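Local coordinates for multidrug resistance protein (Vibrio cholerae, PDB 1YC9) that probably exports antibiotics and other toxic compounds across the outer membrane, serving as the trimeric channel of a multidrug efflux system, at residues L303-S306 with G307-A310; Q274-G277 with I278-Q282; G324-L327 with E328-T332. The protein carries 1 engineered substitution. All blocks are in the same frame, centred on the assembly; numbering follows the deposited sequence.

Interaction 1: L303-S306 with G307-A310; sequences LFDS and GNDA. With BOG (octyl beta-D-glucopyranoside), chain B.
Asn308 N donates to Asp305 O over 3.1 Å with an N-H...O angle of 160°, closing a type II beta turn that has Ser306 and Gly307 at its centre. The positive phi of Gly307 (93°) brings the carbonyl O of Ser306 against the place where a beta carbon would otherwise stand, which accounts for glycine at this position. The tight part is at Asn308, whose CB sits 3.5 Å from Asp305 O and also covers Leu303 O at 3.8 Å, a buried carbonyl oxygen with no hydrogen-bonding partner in the model. Because chi1 of -67° sets CG anti to the carbonyl carbon, the amide comes back alongside Asp305, with Asn308 ND2 3.7 Å from Asp305 CB. That amide is gripped at both ends: ND2 donates to His302 O, while OD1 takes a hydrogen from water 1 at 2.7 Å and a weak bond from Arg88 N of the second subunit. The same water donates to Ser306 O at 2.8 Å and so bridges the turn. Asp305 OD2 is hydrogen-bonded to His302 ND1.

The other side carries the exposed Phe304 and Ser306 and is covered by bound octyl glucoside rather than by protein. The sugar O6 donates to Phe304 O at a modelled 2.5 Å, short enough that its exact geometry is doubtful. The rest is van der Waals touch, as where Asp309 CB meets the detergent ring atom O5 at 3.5 Å; Asp309 OD1 is salt-bridged to Lys84 of the second subunit. The Phe304 ring makes an edge-to-face contact with Tyr295 of strand 286-298 and takes no part in the turn. Such a tight turn, leading directly into strand 309-322 beside its antiparallel neighbour 286-298, is typical of a hairpin connection in the trimeric beta barrel of outer membrane factors.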
loop_
_atom_site.group_PDB
_atom_site.type_symbol
_atom_site.label_atom_id
_atom_site.label_comp_id
_atom_site.label_asym_id
_atom_site.label_seq_id
_atom_site.Cartn_x
_atom_site.Cartn_y
_atom_site.Cartn_z
ATOM N N LEU A 303 -56.616 4.177 -27.897
ATOM C CA LEU A 303 -55.885 3.966 -26.644
ATOM C C LEU A 303 -56.726 4.404 -25.435
ATOM O O LEU A 303 -56.793 3.717 -24.417
ATOM C CB LEU A 303 -54.580 4.716 -26.652
ATOM C CG LEU A 303 -53.675 4.495 -25.467
ATOM C CD1 LEU A 303 -53.320 2.988 -25.318
ATOM C CD2 LEU A 303 -52.450 5.367 -25.594
ATOM N N PHE A 304 -57.449 5.506 -25.636
ATOM C CA PHE A 304 -58.229 6.100 -24.571
ATOM C C PHE A 304 -59.725 5.817 -24.539
ATOM O O PHE A 304 -60.411 6.353 -23.635
ATOM C CB PHE A 304 -57.966 7.606 -24.546
ATOM C CG PHE A 304 -56.538 7.965 -24.429
ATOM C CD1 PHE A 304 -55.916 8.695 -25.438
ATOM C CD2 PHE A 304 -55.786 7.613 -23.333
ATOM C CE1 PHE A 304 -54.560 9.041 -25.351
ATOM C CE2 PHE A 304 -54.423 7.965 -23.235
ATOM C CZ PHE A 304 -53.814 8.695 -24.226
ATOM N N ASP A 305 -60.209 4.962 -25.424
ATOM C CA ASP A 305 -61.597 4.576 -25.550
ATOM C C ASP A 305 -62.090 4.000 -24.246
ATOM O O ASP A 305 -61.372 3.265 -23.542
ATOM C CB ASP A 305 -61.849 3.454 -26.570
ATOM C CG ASP A 305 -61.726 3.930 -28.032
ATOM O OD1 ASP A 305 -61.296 5.063 -28.265
ATOM O OD2 ASP A 305 -62.060 3.230 -28.969
ATOM N N SER A 306 -63.334 4.329 -23.931
ATOM C CA SER A 306 -64.033 3.646 -22.838
ATOM C C SER A 306 -63.869 2.099 -22.952
ATOM O O SER A 306 -63.994 1.533 -24.043
ATOM C CB SER A 306 -65.524 4.038 -22.838
ATOM O OG SER A 306 -66.130 3.309 -21.783
ATOM N N GLY A 307 -63.493 1.467 -21.853
ATOM C CA GLY A 307 -63.274 0.022 -21.762
ATOM C C GLY A 307 -61.849 -0.485 -22.004
ATOM O O GLY A 307 -61.561 -1.648 -21.696
ATOM N N ASN A 308 -60.966 0.387 -22.501
ATOM C CA ASN A 308 -59.563 0.071 -22.774
ATOM C C ASN A 308 -58.659 0.424 -21.674
ATOM O O ASN A 308 -57.448 0.359 -21.793
ATOM C CB ASN A 308 -59.093 0.691 -24.118
ATOM C CG ASN A 308 -59.795 0.053 -25.297
ATOM O OD1 ASN A 308 -60.506 -0.920 -25.137
ATOM N ND2 ASN A 308 -59.556 0.595 -26.517
ATOM N N ASP A 309 -59.229 0.783 -20.495
ATOM C CA ASP A 309 -58.410 0.840 -19.358
ATOM C C ASP A 309 -58.089 -0.572 -18.909
ATOM O O ASP A 309 -58.822 -1.520 -19.161
ATOM C CB ASP A 309 -59.075 1.587 -18.167
ATOM C CG ASP A 309 -60.433 1.153 -17.872
ATOM O OD1 ASP A 309 -61.227 0.632 -18.662
ATOM O OD2 ASP A 309 -60.903 1.460 -16.699
ATOM N N ALA A 310 -56.958 -0.669 -18.262
ATOM C CA ALA A 310 -56.456 -1.940 -17.691
ATOM C C ALA A 310 -55.714 -1.632 -16.419
ATOM O O ALA A 310 -55.045 -0.645 -16.268
ATOM C CB ALA A 310 -55.542 -2.662 -18.630
HETATM C C1 BOG B . -59.781 5.795 -17.293
HETATM O O1 BOG B . -58.681 5.721 -16.484
HETATM C C2 BOG B . -61.031 6.439 -16.617
HETATM O O2 BOG B . -61.059 6.301 -15.176
HETATM C C3 BOG B . -62.258 6.115 -17.398
HETATM O O3 BOG B . -63.419 6.745 -16.938
HETATM C C4 BOG B . -62.280 5.460 -18.764
HETATM O O4 BOG B . -63.397 4.689 -19.170
HETATM C C5 BOG B . -60.964 4.774 -19.157
HETATM O O5 BOG B . -59.828 4.970 -18.441
HETATM C C6 BOG B . -60.764 4.372 -20.627
HETATM O O6 BOG B . -60.732 5.709 -21.241
HETATM C "C1'" BOG B . -57.540 4.915 -16.763
HETATM C "C2'" BOG B . -56.293 5.618 -16.363
HETATM C "C3'" BOG B . -56.342 6.249 -14.971
HETATM C "C4'" BOG B . -55.002 6.801 -14.559
HETATM C "C5'" BOG B . -55.074 7.396 -13.179
HETATM C "C6'" BOG B . -53.703 7.687 -12.563
HETATM C "C7'" BOG B . -53.155 9.060 -12.905
HETATM C "C8'" BOG B . -51.930 9.368 -12.047
HETATM O O HOH W 1 -63.100 -0.574 -25.629
#

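Interaction 2: Q274-G277 with I278-Q282; sequences QQVG and IAQAQ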
loop_
_atom_site.group_PDB
_atom_site.type_symbol
_atom_site.label_atom_id
_atom_site.label_comp_id
_atom_site.label_asym_id
_atom_site.label_seq_id
_atom_site.Cartn_x
_atom_site.Cartn_y
_atom_site.Cartn_z
ATOM N N GLN A 274 -25.179 -7.160 10.104
ATOM C CA GLN A 274 -26.454 -6.965 9.417
ATOM C C GLN A 274 -26.476 -7.744 8.104
ATOM O O GLN A 274 -27.519 -8.283 7.720
ATOM C CB GLN A 274 -26.677 -5.482 9.087
ATOM C CG GLN A 274 -26.959 -4.538 10.324
ATOM C CD GLN A 274 -28.124 -4.991 11.173
ATOM O OE1 GLN A 274 -28.057 -4.982 12.395
ATOM N NE2 GLN A 274 -29.190 -5.360 10.537
ATOM N N GLN A 275 -25.346 -7.749 7.400
ATOM C CA GLN A 275 -25.221 -8.491 6.149
ATOM C C GLN A 275 -25.353 -10.020 6.355
ATOM O O GLN A 275 -25.818 -10.725 5.448
ATOM C CB GLN A 275 -23.956 -8.098 5.388
ATOM C CG GLN A 275 -23.988 -6.652 4.954
ATOM C CD GLN A 275 -22.671 -6.072 4.473
ATOM O OE1 GLN A 275 -22.680 -5.020 3.819
ATOM N NE2 GLN A 275 -21.555 -6.683 4.829
ATOM N N VAL A 276 -24.972 -10.515 7.520
ATOM C CA VAL A 276 -25.192 -11.901 7.881
ATOM C C VAL A 276 -26.692 -12.092 7.981
ATOM O O VAL A 276 -27.241 -13.097 7.506
ATOM C CB VAL A 276 -24.451 -12.323 9.193
ATOM C CG1 VAL A 276 -24.895 -13.676 9.668
ATOM C CG2 VAL A 276 -22.972 -12.282 9.003
ATOM N N GLY A 277 -27.384 -11.129 8.623
ATOM C CA GLY A 277 -28.814 -11.210 8.677
ATOM C C GLY A 277 -29.499 -11.232 7.319
ATOM O O GLY A 277 -30.460 -11.959 7.148
ATOM N N ILE A 278 -29.056 -10.397 6.401
ATOM C CA ILE A 278 -29.585 -10.369 5.065
ATOM C C ILE A 278 -29.453 -11.764 4.464
ATOM O O ILE A 278 -30.383 -12.259 3.812
ATOM C CB ILE A 278 -28.831 -9.372 4.200
ATOM C CG1 ILE A 278 -29.139 -7.892 4.642
ATOM C CG2 ILE A 278 -29.176 -9.517 2.735
ATOM C CD1 ILE A 278 -28.200 -6.900 4.033
ATOM N N ALA A 279 -28.263 -12.352 4.597
ATOM C CA ALA A 279 -27.994 -13.653 3.957
ATOM C C ALA A 279 -28.896 -14.742 4.538
ATOM O O ALA A 279 -29.402 -15.631 3.828
ATOM C CB ALA A 279 -26.524 -14.066 4.105
ATOM N N GLN A 280 -29.098 -14.680 5.835
ATOM C CA GLN A 280 -30.054 -15.567 6.472
ATOM C C GLN A 280 -31.487 -15.376 5.951
ATOM O O GLN A 280 -32.189 -16.354 5.698
ATOM C CB GLN A 280 -30.036 -15.392 8.002
ATOM C CG GLN A 280 -28.785 -15.963 8.695
ATOM C CD GLN A 280 -28.669 -15.542 10.189
ATOM O OE1 GLN A 280 -29.383 -14.642 10.650
ATOM N NE2 GLN A 280 -27.718 -16.137 10.893
ATOM N N ALA A 281 -31.905 -14.106 5.770
ATOM C CA ALA A 281 -33.248 -13.802 5.362
ATOM C C ALA A 281 -33.545 -14.193 3.922
ATOM O O ALA A 281 -34.696 -14.370 3.559
ATOM C CB ALA A 281 -33.524 -12.322 5.567
ATOM N N GLN A 282 -32.504 -14.367 3.128
ATOM C CA GLN A 282 -32.652 -14.813 1.750
ATOM C C GLN A 282 -33.184 -16.237 1.614
ATOM O O GLN A 282 -33.681 -16.611 0.571
ATOM C CB GLN A 282 -31.325 -14.650 0.985
ATOM C CG GLN A 282 -31.042 -13.209 0.627
ATOM C CD GLN A 282 -29.698 -13.013 -0.040
ATOM O OE1 GLN A 282 -28.784 -13.884 0.054
ATOM N NE2 GLN A 282 -29.559 -11.894 -0.719
#
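The Gln280 amide presents one face to Val276: the methyl CG1 stands over the nitrogen end, 3.9 Å from NE2, with the two side chains running at a slant to each other, and Val276 O lies on that same side. At the oxygen end Gly277 CA approaches OE1 to 4.0 Å, also from that side, whereas nothing from 274-277 meets the opposite face. Gln280 starts out beside its own backbone N (chi1 -72°) and stays extended beyond CG, which carries it back over the preceding turn and brings CG to 3.5 Å from Val276 O.

Ile278 also leans back on the preceding turn, but with hydrocarbon alone: its CG1 rests 3.5 Å from Gln274 O and CD1 4.0 Å from Gln275 CA. Four successive i to i+4 backbone bonds carry the helix, from Ile278 N to Gln274 O at 2.9 Å through Ala281 N to Gly277 O. Ala279 and Ala281 are buried; Ala279 meets Leu331 and Ala334 of helix 326-391, and Ala281 meets Lys117 of helix 117-183. Cohesion along this part of helix 260-281 therefore comes from backbone hydrogen bonds, while the side chains across the contact add van der Waals touch and no polar bond between them.

Interaction 3: G324-L327 with E328-T332; sequences GGRL and EGQLT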
loop_
_atom_site.group_PDB
_atom_site.type_symbol
_atom_site.label_atom_id
_atom_site.label_comp_id
_atom_site.label_asym_id
_atom_site.label_seq_id
_atom_site.Cartn_x
_atom_site.Cartn_y
_atom_site.Cartn_z
ATOM N N GLY A 324 -28.650 -25.022 -4.893
ATOM C CA GLY A 324 -27.396 -25.680 -5.175
ATOM C C GLY A 324 -26.179 -25.032 -4.571
ATOM O O GLY A 324 -25.125 -25.318 -5.029
ATOM N N GLY A 325 -26.295 -24.197 -3.520
ATOM C CA GLY A 325 -25.148 -23.576 -2.931
ATOM C C GLY A 325 -25.123 -22.062 -3.043
ATOM O O GLY A 325 -24.250 -21.446 -2.449
ATOM N N ARG A 326 -26.013 -21.466 -3.825
ATOM C CA ARG A 326 -25.984 -20.007 -3.972
ATOM C C ARG A 326 -26.301 -19.381 -2.604
ATOM O O ARG A 326 -25.497 -18.572 -2.101
ATOM C CB ARG A 326 -26.969 -19.577 -5.030
ATOM C CG ARG A 326 -27.088 -18.080 -5.254
ATOM C CD ARG A 326 -27.754 -17.756 -6.560
ATOM N NE ARG A 326 -29.079 -18.382 -6.739
ATOM C CZ ARG A 326 -30.213 -18.026 -6.134
ATOM N NH1 ARG A 326 -30.274 -17.047 -5.239
ATOM N NH2 ARG A 326 -31.313 -18.682 -6.435
ATOM N N LEU A 327 -27.447 -19.727 -2.021
ATOM C CA LEU A 327 -27.864 -19.090 -0.720
ATOM C C LEU A 327 -26.900 -19.462 0.386
ATOM O O LEU A 327 -26.565 -18.666 1.281
ATOM C CB LEU A 327 -29.267 -19.467 -0.336
ATOM C CG LEU A 327 -30.322 -18.928 -1.301
ATOM C CD1 LEU A 327 -31.669 -19.308 -0.795
ATOM C CD2 LEU A 327 -30.169 -17.426 -1.639
ATOM N N GLU A 328 -26.451 -20.725 0.344
ATOM C CA GLU A 328 -25.627 -21.271 1.395
ATOM C C GLU A 328 -24.245 -20.622 1.364
ATOM O O GLU A 328 -23.721 -20.228 2.389
ATOM C CB GLU A 328 -25.490 -22.815 1.240
ATOM C CG GLU A 328 -26.788 -23.548 1.359
ATOM C CD GLU A 328 -27.584 -23.666 0.076
ATOM O OE1 GLU A 328 -27.263 -23.035 -0.995
ATOM O OE2 GLU A 328 -28.588 -24.337 0.096
ATOM N N GLY A 329 -23.646 -20.582 0.171
ATOM C CA GLY A 329 -22.369 -19.970 -0.037
ATOM C C GLY A 329 -22.408 -18.460 0.313
ATOM O O GLY A 329 -21.408 -17.949 0.799
ATOM N N GLN A 330 -23.507 -17.783 -0.007
ATOM C CA GLN A 330 -23.643 -16.359 0.278
ATOM C C GLN A 330 -23.637 -16.119 1.778
ATOM O O GLN A 330 -22.984 -15.183 2.253
ATOM C CB GLN A 330 -24.951 -15.827 -0.348
ATOM C CG GLN A 330 -24.753 -15.391 -1.777
ATOM C CD GLN A 330 -25.996 -14.772 -2.435
ATOM O OE1 GLN A 330 -26.570 -13.857 -1.891
ATOM N NE2 GLN A 330 -26.352 -15.236 -3.606
ATOM N N LEU A 331 -24.290 -17.028 2.503
ATOM C CA LEU A 331 -24.293 -16.976 3.968
ATOM C C LEU A 331 -22.888 -17.233 4.507
ATOM O O LEU A 331 -22.405 -16.480 5.325
ATOM C CB LEU A 331 -25.310 -17.952 4.547
ATOM C CG LEU A 331 -25.378 -18.023 6.060
ATOM C CD1 LEU A 331 -25.654 -16.623 6.705
ATOM C CD2 LEU A 331 -26.414 -19.003 6.507
ATOM N N THR A 332 -22.196 -18.263 4.027
ATOM C CA THR A 332 -20.818 -18.463 4.427
ATOM C C THR A 332 -19.927 -17.227 4.173
ATOM O O THR A 332 -19.155 -16.847 5.030
ATOM C CB THR A 332 -20.240 -19.733 3.719
ATOM O OG1 THR A 332 -20.969 -20.863 4.205
ATOM C CG2 THR A 332 -18.778 -19.939 4.095
HETATM O O HOH W 2 -28.928 -26.070 -2.089
#
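Two torsions turn Glu328 back toward Gly325: CG leaves on the side of the backbone N (chi1 -63°), and a bend at chi2 (86°) swings the carboxylate toward the start of the helix. OE1 thereby comes within 2.9 Å of Gly325 CA, a tight approach, and lies equally near Gly325 N. The other oxygen, OE2, accepts from water 2 at 2.8 Å, and the water takes a weak bond from Gly324 N. Gly325 occupies the N-cap position, and its O receives Gly329 N at 2.8 Å from above the carbonyl plane; Thr323 OG1 is hydrogen-bonded to Leu327 N.

On another flank, Arg326 and Gln330 run side by side, with guanidinium and amide planes 49° apart. Gln330 CG packs on Arg326 O at 3.3 Å, the carbonyl that also accepts Gln330 N at 3.0 Å. Arg326 NH2 forms a salt bridge with Asp73 OD2 of the second subunit. Leu327 is buried against Phe283, and Leu331 leans on helix 260-281. A carboxylate folded over the first turn of helix 326-391 would probably be favoured by the helix dipole and in turn stabilise that end, though Glu328 also packs on Arg64 of the second subunit, so its charge setting is not that of the helix end alone; the arginine-aspartate pair ties the same turn to the neighbouring subunit.

Overall arrangement
Following the chain, interaction 2 comes first, on the last turns of helix 260-281; strand 286-298 leads to interaction 1, the turn reversing the chain into strand 309-322, and that strand returns it to interaction 3 at the start of helix 326-391. The three lie in series, none nested or crossed, and only interaction 1 closes a turn between strands. Its centre is about 44 Å from that of interaction 2 and about 47 Å from that of interaction 3. Interactions 2 and 3, with centres about 11 Å apart, touch where helix 260-281 ends and helix 326-391 begins, next to the strands, Ala279 CB 3.7 Å from Leu331 CA. Interactions 1 and 3 both reach the second subunit.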